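Succinyl-CoA ligase (ADP-forming) subunit alpha (Methanosaeta concilii, PDB 6HXI) is a long chain of the succinyl-CoA ligase alpha-subunit family that binds coenzyme A at a sheet flanked by helices and also carries a citrate-synthase-like region. Local coordinates at residues L101-I112 against L131-V141; T13-A24 against Y78-A88. One frame throughout, in Å; residues are numbered along the deposited sequence.

Contact 1. Residues L101-I112 against L131-V141. With COA (coenzyme A), chain G.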
# COMPACT_ATOMS: atom_id res chain seq x y z
N LEU B 101 -4.16 26.90 -43.49
CA LEU B 101 -4.44 27.41 -44.85
C LEU B 101 -4.06 26.37 -45.94
O LEU B 101 -4.70 26.30 -46.98
CB LEU B 101 -3.73 28.77 -45.11
CG LEU B 101 -4.24 30.03 -44.36
CD1 LEU B 101 -3.31 31.22 -44.61
CD2 LEU B 101 -5.66 30.42 -44.79
N LYS B 102 -3.04 25.56 -45.67
CA LYS B 102 -2.59 24.49 -46.57
C LYS B 102 -3.57 23.30 -46.60
O LYS B 102 -3.53 22.49 -47.53
CB LYS B 102 -1.14 24.07 -46.26
CG LYS B 102 -0.11 25.11 -46.73
CD LYS B 102 1.19 25.08 -45.94
CE LYS B 102 2.04 26.32 -46.19
NZ LYS B 102 3.26 26.35 -45.33
N GLU B 103 -4.48 23.21 -45.60
CA GLU B 103 -5.52 22.18 -45.52
C GLU B 103 -6.63 22.53 -46.51
O GLU B 103 -7.16 23.63 -46.44
CB GLU B 103 -6.12 22.08 -44.10
CG GLU B 103 -5.24 21.40 -43.08
CD GLU B 103 -4.81 19.98 -43.41
OE1 GLU B 103 -5.66 19.19 -43.88
OE2 GLU B 103 -3.62 19.67 -43.20
N ASP B 104 -6.98 21.59 -47.40
CA ASP B 104 -8.01 21.76 -48.42
C ASP B 104 -9.41 22.03 -47.87
O ASP B 104 -10.20 22.70 -48.54
CB ASP B 104 -8.04 20.54 -49.37
CG ASP B 104 -6.79 20.35 -50.21
OD1 ASP B 104 -6.21 21.38 -50.66
OD2 ASP B 104 -6.39 19.18 -50.43
N THR B 105 -9.72 21.54 -46.67
CA THR B 105 -11.03 21.69 -46.03
C THR B 105 -11.21 22.98 -45.24
O THR B 105 -12.35 23.36 -44.97
CB THR B 105 -11.36 20.47 -45.17
OG1 THR B 105 -10.31 20.30 -44.21
CG2 THR B 105 -11.56 19.19 -46.02
N ILE B 106 -10.12 23.66 -44.86
CA ILE B 106 -10.24 24.92 -44.10
C ILE B 106 -10.27 26.10 -45.07
O ILE B 106 -9.47 26.17 -46.00
CB ILE B 106 -9.18 25.03 -42.97
CG1 ILE B 106 -9.47 23.99 -41.87
CG2 ILE B 106 -9.13 26.44 -42.35
CD1 ILE B 106 -8.25 23.36 -41.26
N ARG B 107 -11.24 27.01 -44.86
CA ARG B 107 -11.48 28.20 -45.68
C ARG B 107 -11.21 29.51 -44.90
O ARG B 107 -10.72 30.47 -45.48
CB ARG B 107 -12.93 28.15 -46.20
CG ARG B 107 -13.37 29.34 -47.03
CD ARG B 107 -14.86 29.29 -47.25
NE ARG B 107 -15.39 30.58 -47.69
CZ ARG B 107 -16.46 31.16 -47.17
NH1 ARG B 107 -17.14 30.57 -46.18
NH2 ARG B 107 -16.87 32.33 -47.63
N ILE B 108 -11.53 29.53 -43.58
CA ILE B 108 -11.36 30.71 -42.72
C ILE B 108 -10.48 30.41 -41.50
O ILE B 108 -10.68 29.40 -40.83
CB ILE B 108 -12.74 31.31 -42.30
CG1 ILE B 108 -13.64 31.64 -43.52
CG2 ILE B 108 -12.59 32.54 -41.39
CD1 ILE B 108 -15.02 31.15 -43.37
N VAL B 109 -9.51 31.31 -41.23
CA VAL B 109 -8.67 31.24 -40.05
C VAL B 109 -8.77 32.60 -39.37
O VAL B 109 -8.52 33.62 -40.00
CB VAL B 109 -7.18 30.84 -40.30
CG1 VAL B 109 -6.45 30.61 -38.98
CG2 VAL B 109 -7.05 29.62 -41.21
N ALA B 110 -9.14 32.61 -38.08
CA ALA B 110 -9.20 33.81 -37.26
C ALA B 110 -7.98 33.77 -36.35
O ALA B 110 -7.84 32.82 -35.57
CB ALA B 110 -10.48 33.83 -36.43
N VAL B 111 -7.08 34.74 -36.50
CA VAL B 111 -5.83 34.87 -35.74
C VAL B 111 -6.06 35.85 -34.59
O VAL B 111 -6.20 37.05 -34.81
CB VAL B 111 -4.62 35.26 -36.63
CG1 VAL B 111 -3.32 35.22 -35.84
CG2 VAL B 111 -4.51 34.37 -37.86
N ILE B 112 -6.06 35.35 -33.36
CA ILE B 112 -6.32 36.15 -32.16
C ILE B 112 -5.05 36.87 -31.65
O ILE B 112 -5.17 37.96 -31.09
CB ILE B 112 -6.97 35.28 -31.03
CG1 ILE B 112 -8.20 34.43 -31.53
CG2 ILE B 112 -7.33 36.08 -29.78
CD1 ILE B 112 -9.32 35.06 -32.29
N LEU B 131 -5.18 31.34 -52.37
CA LEU B 131 -5.98 30.13 -52.18
C LEU B 131 -7.50 30.38 -52.04
O LEU B 131 -8.23 29.44 -51.71
CB LEU B 131 -5.48 29.37 -50.95
CG LEU B 131 -4.02 28.94 -50.88
CD1 LEU B 131 -3.68 28.54 -49.47
CD2 LEU B 131 -3.73 27.80 -51.85
N ASP B 132 -7.97 31.63 -52.28
CA ASP B 132 -9.37 32.06 -52.13
C ASP B 132 -9.92 31.76 -50.70
O ASP B 132 -11.06 31.31 -50.51
CB ASP B 132 -10.27 31.49 -53.25
CG ASP B 132 -11.38 32.45 -53.65
OD1 ASP B 132 -12.40 32.54 -52.91
OD2 ASP B 132 -11.21 33.16 -54.67
N LYS B 133 -9.07 31.98 -49.68
CA LYS B 133 -9.39 31.75 -48.28
C LYS B 133 -9.48 33.08 -47.52
O LYS B 133 -9.25 34.13 -48.12
CB LYS B 133 -8.41 30.75 -47.68
CG LYS B 133 -8.61 29.36 -48.29
CD LYS B 133 -7.63 28.32 -47.82
CE LYS B 133 -7.81 27.09 -48.68
NZ LYS B 133 -7.29 25.89 -48.01
N ILE B 134 -9.89 33.05 -46.25
CA ILE B 134 -10.02 34.29 -45.46
C ILE B 134 -9.22 34.22 -44.17
O ILE B 134 -9.29 33.22 -43.45
CB ILE B 134 -11.52 34.69 -45.23
CG1 ILE B 134 -12.21 35.09 -46.56
CG2 ILE B 134 -11.70 35.81 -44.19
CD1 ILE B 134 -13.08 34.00 -47.16
N VAL B 135 -8.45 35.28 -43.88
CA VAL B 135 -7.74 35.40 -42.61
C VAL B 135 -8.31 36.63 -41.88
O VAL B 135 -8.21 37.74 -42.40
CB VAL B 135 -6.18 35.43 -42.70
CG1 VAL B 135 -5.55 35.71 -41.32
CG2 VAL B 135 -5.63 34.13 -43.25
N ILE B 136 -8.95 36.41 -40.73
CA ILE B 136 -9.46 37.48 -39.90
C ILE B 136 -8.41 37.63 -38.81
O ILE B 136 -8.11 36.68 -38.10
CB ILE B 136 -10.91 37.25 -39.34
CG1 ILE B 136 -11.94 37.25 -40.49
CG2 ILE B 136 -11.28 38.31 -38.31
CD1 ILE B 136 -12.90 36.16 -40.41
N GLY B 137 -7.79 38.80 -38.76
CA GLY B 137 -6.73 39.10 -37.82
C GLY B 137 -5.41 39.31 -38.53
O GLY B 137 -5.41 39.54 -39.75
N PRO B 138 -4.26 39.30 -37.83
CA PRO B 138 -4.06 39.04 -36.38
C PRO B 138 -4.56 40.16 -35.49
O PRO B 138 -5.03 41.19 -36.00
CB PRO B 138 -2.52 38.86 -36.26
CG PRO B 138 -2.00 38.73 -37.68
CD PRO B 138 -2.97 39.52 -38.52
N ALA B 139 -4.44 39.97 -34.16
CA ALA B 139 -4.81 40.94 -33.13
C ALA B 139 -6.31 41.32 -33.16
O ALA B 139 -6.66 42.49 -33.07
CB ALA B 139 -3.91 42.19 -33.21
N THR B 140 -7.17 40.30 -33.25
CA THR B 140 -8.62 40.49 -33.25
C THR B 140 -9.29 39.52 -32.30
O THR B 140 -8.65 38.56 -31.90
CB THR B 140 -9.18 40.35 -34.69
OG1 THR B 140 -10.56 40.71 -34.67
CG2 THR B 140 -9.07 38.94 -35.23
N VAL B 141 -10.56 39.77 -31.95
CA VAL B 141 -11.40 38.84 -31.17
C VAL B 141 -12.07 37.92 -32.19
O VAL B 141 -12.42 36.79 -31.87
CB VAL B 141 -12.45 39.47 -30.23
CG1 VAL B 141 -11.82 39.92 -28.93
CG2 VAL B 141 -13.25 40.60 -30.91
N1A COA G . 7.44 24.72 -20.30
C2A COA G . 7.80 25.37 -21.42
N3A COA G . 7.08 26.22 -22.16
C4A COA G . 5.83 26.34 -21.68
C5A COA G . 5.31 25.73 -20.55
C6A COA G . 6.19 24.91 -19.81
N6A COA G . 5.87 24.34 -18.65
N7A COA G . 3.96 26.01 -20.41
C8A COA G . 3.70 26.77 -21.44
N9A COA G . 4.77 27.01 -22.26
C1B COA G . 4.80 27.78 -23.50
C2B COA G . 3.83 27.34 -24.58
O2B COA G . 4.34 26.23 -25.32
C3B COA G . 3.75 28.61 -25.42
O3B COA G . 4.88 28.75 -26.30
P3B COA G . 4.84 29.56 -27.67
O7A COA G . 4.33 30.93 -27.36
O8A COA G . 6.24 29.55 -28.19
O9A COA G . 3.94 28.75 -28.62
C4B COA G . 3.93 29.74 -24.41
O4B COA G . 4.47 29.13 -23.22
C5B COA G . 2.69 30.52 -24.07
O5B COA G . 1.62 29.58 -23.87
P1A COA G . 0.12 29.85 -24.45
O1A COA G . -0.93 28.99 -23.85
O2A COA G . 0.09 29.85 -25.97
O3A COA G . 0.02 31.35 -23.92
P2A COA G . -1.04 32.52 -23.71
O4A COA G . -1.66 32.40 -22.37
O5A COA G . -0.25 33.80 -23.83
O6A COA G . -2.15 32.38 -24.89
CBP COA G . -3.17 33.98 -26.42
CCP COA G . -2.00 33.03 -26.17
CDP COA G . -2.98 34.62 -27.81
CEP COA G . -4.52 33.24 -26.39
CAP COA G . -3.16 35.08 -25.32
OAP COA G . -1.86 35.60 -25.12
C9P COA G . -4.15 36.23 -25.49
O9P COA G . -5.33 36.08 -25.17
N8P COA G . -3.65 37.37 -25.99
C7P COA G . -4.49 38.53 -26.31
C6P COA G . -4.51 38.82 -27.78
C5P COA G . -5.29 40.07 -28.11
O5P COA G . -5.36 40.99 -27.30
N4P COA G . -5.89 40.09 -29.30
C3P COA G . -6.77 41.18 -29.72
C2P COA G . -8.17 41.05 -29.16
S1P COA G . -9.13 42.36 -29.97
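Leu101, at the end of helix 93-102, packs on Val135 and holds Lys133. Its methyl CD1 lies 4.0 Å from CG2 of Val135, the two side chains crossing at about a right angle, and its carbonyl O takes a hydrogen bond from Lys133 NZ at 2.8 Å. The lysine chain, extended beyond CG, runs antiparallel to the Leu101 side chain and brings its ammonium group into the Glu103-Ile106 turn. There NZ also donates to Ile106 O at 3.0 Å, and Glu103 O is 2.8 Å from Lys133 NZ; the ammonium group thus sits among backbone carbonyls where helix gives way to strand. Arg107 runs beside Ile134 in the same direction, with CD1 of the isoleucine near NE, while its guanidinium bonds to Val7 O. From Arg107 O onward the backbones join as parallel strands: Ile134 N donates to Arg107 O, Val109 N to Ile134 O, Ile136 N to Val109 O, and Val111 N to Ile136 O at 2.7 Å. Strands 108-111 and 134-136, linked through helix 118-130, make a beta-alpha-beta unit of a Rossmann-like sheet. Ile108 CG2 lies 3.8 Å from Ile136 CD1 on one face. Val111 lies on the other, its CG2 3.9 Å from Val135 CG1. With CG1 anti to the backbone N (chi1 -173°), Val111 lays that methyl alongside Pro138 CB, just past the cis peptide between Gly137 and Pro138. Ile112 then sets CD1 3.6 Å from Val141 O, while its own carbonyl O accepts a nearly straight hydrogen bond (172°) from N4P of coenzyme A.

Contact 2. Residues T13-A24 against Y78-A88. With COA (coenzyme A), chain G.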
# COMPACT_ATOMS: atom_id res chain seq x y z
N THR B 13 -22.10 26.21 -39.87
CA THR B 13 -20.64 26.35 -39.72
C THR B 13 -20.11 25.49 -38.57
O THR B 13 -20.62 25.55 -37.45
CB THR B 13 -20.28 27.81 -39.54
OG1 THR B 13 -20.62 28.50 -40.74
CG2 THR B 13 -18.83 28.03 -39.22
N LYS B 14 -19.09 24.69 -38.87
CA LYS B 14 -18.35 23.83 -37.96
C LYS B 14 -16.90 24.31 -37.93
O LYS B 14 -16.33 24.71 -38.97
CB LYS B 14 -18.47 22.35 -38.38
CG LYS B 14 -19.84 21.75 -38.12
CD LYS B 14 -20.08 21.48 -36.63
CE LYS B 14 -21.25 20.55 -36.42
NZ LYS B 14 -21.25 20.00 -35.05
N ALA B 15 -16.32 24.34 -36.74
CA ALA B 15 -15.01 24.91 -36.52
C ALA B 15 -14.10 24.07 -35.64
O ALA B 15 -14.55 23.21 -34.88
CB ALA B 15 -15.17 26.30 -35.89
N PHE B 16 -12.79 24.38 -35.72
CA PHE B 16 -11.76 23.85 -34.85
C PHE B 16 -11.31 25.02 -34.02
O PHE B 16 -11.25 26.15 -34.51
CB PHE B 16 -10.56 23.33 -35.63
CG PHE B 16 -10.81 22.20 -36.59
CD1 PHE B 16 -11.37 21.00 -36.15
CD2 PHE B 16 -10.41 22.28 -37.92
CE1 PHE B 16 -11.55 19.92 -37.02
CE2 PHE B 16 -10.62 21.22 -38.80
CZ PHE B 16 -11.16 20.03 -38.34
N VAL B 17 -11.03 24.77 -32.76
CA VAL B 17 -10.47 25.78 -31.88
C VAL B 17 -9.04 25.30 -31.65
O VAL B 17 -8.84 24.24 -31.07
CB VAL B 17 -11.27 25.96 -30.55
CG1 VAL B 17 -10.51 26.87 -29.58
CG2 VAL B 17 -12.66 26.50 -30.82
N TYR B 18 -8.06 26.04 -32.19
CA TYR B 18 -6.64 25.74 -31.99
C TYR B 18 -6.22 26.45 -30.70
O TYR B 18 -6.27 27.69 -30.61
CB TYR B 18 -5.77 26.22 -33.19
CG TYR B 18 -4.34 25.75 -33.06
CD1 TYR B 18 -3.45 26.40 -32.22
CD2 TYR B 18 -3.91 24.59 -33.70
CE1 TYR B 18 -2.16 25.93 -32.03
CE2 TYR B 18 -2.61 24.11 -33.53
CZ TYR B 18 -1.75 24.78 -32.68
OH TYR B 18 -0.47 24.33 -32.51
N GLY B 19 -5.80 25.65 -29.72
CA GLY B 19 -5.37 26.14 -28.42
C GLY B 19 -6.38 25.77 -27.37
O GLY B 19 -7.58 25.89 -27.60
N TYR B 20 -5.91 25.32 -26.20
CA TYR B 20 -6.79 24.90 -25.12
C TYR B 20 -7.38 26.07 -24.35
O TYR B 20 -6.98 26.35 -23.23
CB TYR B 20 -6.08 23.88 -24.19
CG TYR B 20 -7.04 23.00 -23.43
CD1 TYR B 20 -8.10 22.35 -24.07
CD2 TYR B 20 -6.92 22.83 -22.05
CE1 TYR B 20 -9.01 21.57 -23.36
CE2 TYR B 20 -7.81 22.03 -21.34
CZ TYR B 20 -8.83 21.37 -22.01
OH TYR B 20 -9.72 20.59 -21.31
N GLN B 21 -8.34 26.75 -24.97
CA GLN B 21 -8.98 27.93 -24.40
C GLN B 21 -10.37 27.56 -23.95
O GLN B 21 -11.34 27.77 -24.67
CB GLN B 21 -8.99 29.09 -25.43
CG GLN B 21 -7.59 29.63 -25.76
CD GLN B 21 -6.94 30.43 -24.66
OE1 GLN B 21 -7.59 31.23 -23.99
NE2 GLN B 21 -5.64 30.24 -24.45
N THR B 22 -10.45 26.96 -22.78
CA THR B 22 -11.69 26.41 -22.21
C THR B 22 -12.82 27.44 -22.08
O THR B 22 -13.98 27.11 -22.37
CB THR B 22 -11.41 25.68 -20.88
OG1 THR B 22 -11.06 26.65 -19.90
CG2 THR B 22 -10.31 24.64 -20.99
N ASN B 23 -12.52 28.66 -21.66
CA ASN B 23 -13.55 29.71 -21.55
C ASN B 23 -14.11 30.13 -22.91
O ASN B 23 -15.32 30.27 -23.06
CB ASN B 23 -13.02 30.93 -20.77
CG ASN B 23 -14.08 31.70 -20.03
OD1 ASN B 23 -15.26 31.31 -19.96
ND2 ASN B 23 -13.68 32.82 -19.44
N ALA B 24 -13.22 30.30 -23.91
CA ALA B 24 -13.57 30.65 -25.28
C ALA B 24 -14.42 29.51 -25.89
O ALA B 24 -15.44 29.78 -26.51
CB ALA B 24 -12.30 30.85 -26.10
N TYR B 78 -12.54 15.55 -39.13
CA TYR B 78 -13.70 16.42 -39.31
C TYR B 78 -13.56 17.29 -40.57
O TYR B 78 -13.33 18.50 -40.44
CB TYR B 78 -13.99 17.25 -38.02
CG TYR B 78 -14.35 16.37 -36.84
CD1 TYR B 78 -15.66 15.94 -36.64
CD2 TYR B 78 -13.37 15.86 -36.00
CE1 TYR B 78 -15.99 15.06 -35.62
CE2 TYR B 78 -13.68 14.96 -34.98
CZ TYR B 78 -15.00 14.58 -34.78
OH TYR B 78 -15.31 13.70 -33.76
N PRO B 79 -13.72 16.70 -41.80
CA PRO B 79 -13.60 17.51 -43.02
C PRO B 79 -14.67 18.58 -43.18
O PRO B 79 -14.46 19.53 -43.93
CB PRO B 79 -13.65 16.48 -44.16
CG PRO B 79 -14.26 15.29 -43.59
CD PRO B 79 -13.96 15.28 -42.13
N GLU B 80 -15.80 18.43 -42.47
CA GLU B 80 -16.92 19.38 -42.50
C GLU B 80 -16.58 20.72 -41.85
O GLU B 80 -17.28 21.70 -42.08
CB GLU B 80 -18.18 18.77 -41.86
CG GLU B 80 -18.07 18.53 -40.35
CD GLU B 80 -17.69 17.13 -39.92
OE1 GLU B 80 -18.17 16.70 -38.86
OE2 GLU B 80 -16.90 16.47 -40.65
N ALA B 81 -15.56 20.75 -40.98
CA ALA B 81 -15.13 21.96 -40.28
C ALA B 81 -14.26 22.80 -41.24
O ALA B 81 -13.19 22.35 -41.67
CB ALA B 81 -14.34 21.58 -39.02
N ASP B 82 -14.75 23.98 -41.63
CA ASP B 82 -14.07 24.87 -42.59
C ASP B 82 -13.50 26.16 -41.95
O ASP B 82 -12.91 26.99 -42.63
CB ASP B 82 -14.98 25.18 -43.79
CG ASP B 82 -16.05 26.23 -43.54
OD1 ASP B 82 -16.66 26.21 -42.45
OD2 ASP B 82 -16.29 27.06 -44.45
N VAL B 83 -13.69 26.30 -40.63
CA VAL B 83 -13.20 27.43 -39.86
C VAL B 83 -12.20 26.96 -38.80
O VAL B 83 -12.46 25.97 -38.13
CB VAL B 83 -14.38 28.20 -39.20
CG1 VAL B 83 -13.88 29.34 -38.33
CG2 VAL B 83 -15.36 28.72 -40.25
N MET B 84 -11.08 27.71 -38.62
CA MET B 84 -10.18 27.50 -37.50
C MET B 84 -10.07 28.79 -36.68
O MET B 84 -9.73 29.84 -37.22
CB MET B 84 -8.79 26.99 -37.89
CG MET B 84 -7.96 26.64 -36.64
SD MET B 84 -6.38 25.85 -36.97
CE MET B 84 -5.24 27.26 -36.86
N VAL B 85 -10.36 28.70 -35.35
CA VAL B 85 -10.23 29.80 -34.38
C VAL B 85 -8.88 29.55 -33.75
O VAL B 85 -8.72 28.57 -33.03
CB VAL B 85 -11.39 29.86 -33.36
CG1 VAL B 85 -11.22 31.03 -32.40
CG2 VAL B 85 -12.76 29.92 -34.07
N ASN B 86 -7.87 30.37 -34.14
CA ASN B 86 -6.48 30.20 -33.76
C ASN B 86 -6.07 31.03 -32.56
O ASN B 86 -5.85 32.24 -32.68
CB ASN B 86 -5.57 30.46 -34.97
CG ASN B 86 -4.11 30.09 -34.78
OD1 ASN B 86 -3.70 29.61 -33.73
ND2 ASN B 86 -3.30 30.23 -35.80
N PHE B 87 -5.93 30.37 -31.39
CA PHE B 87 -5.49 31.01 -30.14
C PHE B 87 -4.01 30.79 -29.86
O PHE B 87 -3.60 30.94 -28.72
CB PHE B 87 -6.30 30.52 -28.95
CG PHE B 87 -7.69 31.08 -28.87
CD1 PHE B 87 -7.92 32.35 -28.36
CD2 PHE B 87 -8.79 30.30 -29.21
CE1 PHE B 87 -9.22 32.87 -28.26
CE2 PHE B 87 -10.09 30.81 -29.10
CZ PHE B 87 -10.29 32.11 -28.67
N ALA B 88 -3.21 30.46 -30.87
CA ALA B 88 -1.75 30.30 -30.70
C ALA B 88 -1.15 31.66 -30.34
O ALA B 88 -1.71 32.69 -30.72
CB ALA B 88 -1.13 29.80 -32.00
N1A COA G . 7.44 24.72 -20.30
C2A COA G . 7.80 25.37 -21.42
N3A COA G . 7.08 26.22 -22.16
C4A COA G . 5.83 26.34 -21.68
C5A COA G . 5.31 25.73 -20.55
C6A COA G . 6.19 24.91 -19.81
N6A COA G . 5.87 24.34 -18.65
N7A COA G . 3.96 26.01 -20.41
C8A COA G . 3.70 26.77 -21.44
N9A COA G . 4.77 27.01 -22.26
C1B COA G . 4.80 27.78 -23.50
C2B COA G . 3.83 27.34 -24.58
O2B COA G . 4.34 26.23 -25.32
C3B COA G . 3.75 28.61 -25.42
O3B COA G . 4.88 28.75 -26.30
P3B COA G . 4.84 29.56 -27.67
O7A COA G . 4.33 30.93 -27.36
O8A COA G . 6.24 29.55 -28.19
O9A COA G . 3.94 28.75 -28.62
C4B COA G . 3.93 29.74 -24.41
O4B COA G . 4.47 29.13 -23.22
C5B COA G . 2.69 30.52 -24.07
O5B COA G . 1.62 29.58 -23.87
P1A COA G . 0.12 29.85 -24.45
O1A COA G . -0.93 28.99 -23.85
O2A COA G . 0.09 29.85 -25.97
O3A COA G . 0.02 31.35 -23.92
P2A COA G . -1.04 32.52 -23.71
O4A COA G . -1.66 32.40 -22.37
O5A COA G . -0.25 33.80 -23.83
O6A COA G . -2.15 32.38 -24.89
CBP COA G . -3.17 33.98 -26.42
CCP COA G . -2.00 33.03 -26.17
CDP COA G . -2.98 34.62 -27.81
CEP COA G . -4.52 33.24 -26.39
CAP COA G . -3.16 35.08 -25.32
OAP COA G . -1.86 35.60 -25.12
C9P COA G . -4.15 36.23 -25.49
O9P COA G . -5.33 36.08 -25.17
N8P COA G . -3.65 37.37 -25.99
C7P COA G . -4.49 38.53 -26.31
C6P COA G . -4.51 38.82 -27.78
C5P COA G . -5.29 40.07 -28.11
O5P COA G . -5.36 40.99 -27.30
N4P COA G . -5.89 40.09 -29.30
C3P COA G . -6.77 41.18 -29.72
C2P COA G . -8.17 41.05 -29.16
S1P COA G . -9.13 42.36 -29.97
O HOH W 1 -18.61 28.17 -42.50
O HOH W 2 -18.25 24.15 -41.84
O HOH W 3 -18.72 17.78 -35.77
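Strands 15-18 and 83-86 are parallel neighbours inside the Rossmann-like sheet, and the loops at their C-terminal ends help line the coenzyme A pocket. Four backbone hydrogen bonds tie them: Phe16 N to Val83 O, Val85 N to Phe16 O, Tyr18 N to Val85 O and Phe87 N to Tyr18 O. Before the ladder, Asp82 N makes a weak bond to Lys14 O, and a water joins Thr13 OG1, which is also hydrogen-bonded to Asp10 N, to Asp82 OD1.

On one face, Phe16 lays its ring over the methyl of Ala81 in a CH-pi contact, Ala81 CB 3.7 Å from the Phe16 ring centroid, while Tyr78 CB comes within 3.8 Å of Phe16 CE1. Further along that face, Met84 and Tyr18 run side by side; Met84 SD is 3.8 Å from Tyr18 CB and stands obliquely to the ring, a Met-aromatic contact. Asn86 points the same way as Tyr18, its amide turned 71° from the ring. Its OD1 accepts from Ala88 N at 3.0 Å, closing an Asx turn, and its ND2 is hydrogen-bonded to OG1 of Thr96 and of Thr97.

Phe87 turns its ring toward the start of helix 22-34. With CG beside the backbone N (chi1 -74°), the ring receives Gln21 CG over one face, 3.8 Å from its centroid. Ala24 CB approaches Phe87 CZ obliquely at 3.5 Å. Coenzyme A comes near the same groups through its methyl CEP, 3.4 Å from Phe87 O and 3.7 Å from Gln21 NE2. This end of the contact therefore meets that part of the ligand by close packing, with the Phe87 ring bounded by Gln21 over one face and by Val17 CG1, Tyr18 O and the ligand methyl CEP at its edge.

In the fold
Contact 2 closes before contact 1 opens along the chain, and helix 93-102 leads from strand 83-86 to strand 108-111. Their centres lie about 11 Å apart in one mixed sheet, where strands 15-18, 83-86, 108-111 and 134-136 follow side by side, all parallel, with 134-136 outermost within the chain. Strands 83-86 and 108-111 join the two contacts directly through probable backbone hydrogen bonds, Arg107 N to Asp82 O and Ile108 O to Met84 N. Both contacts reach coenzyme A beyond the C-terminal ends of their strands, so the segments that follow these strands supply Gln21, Phe87 and Ala88 from contact 2 and Ile112, Ala139, Thr140 and Val141 from contact 1.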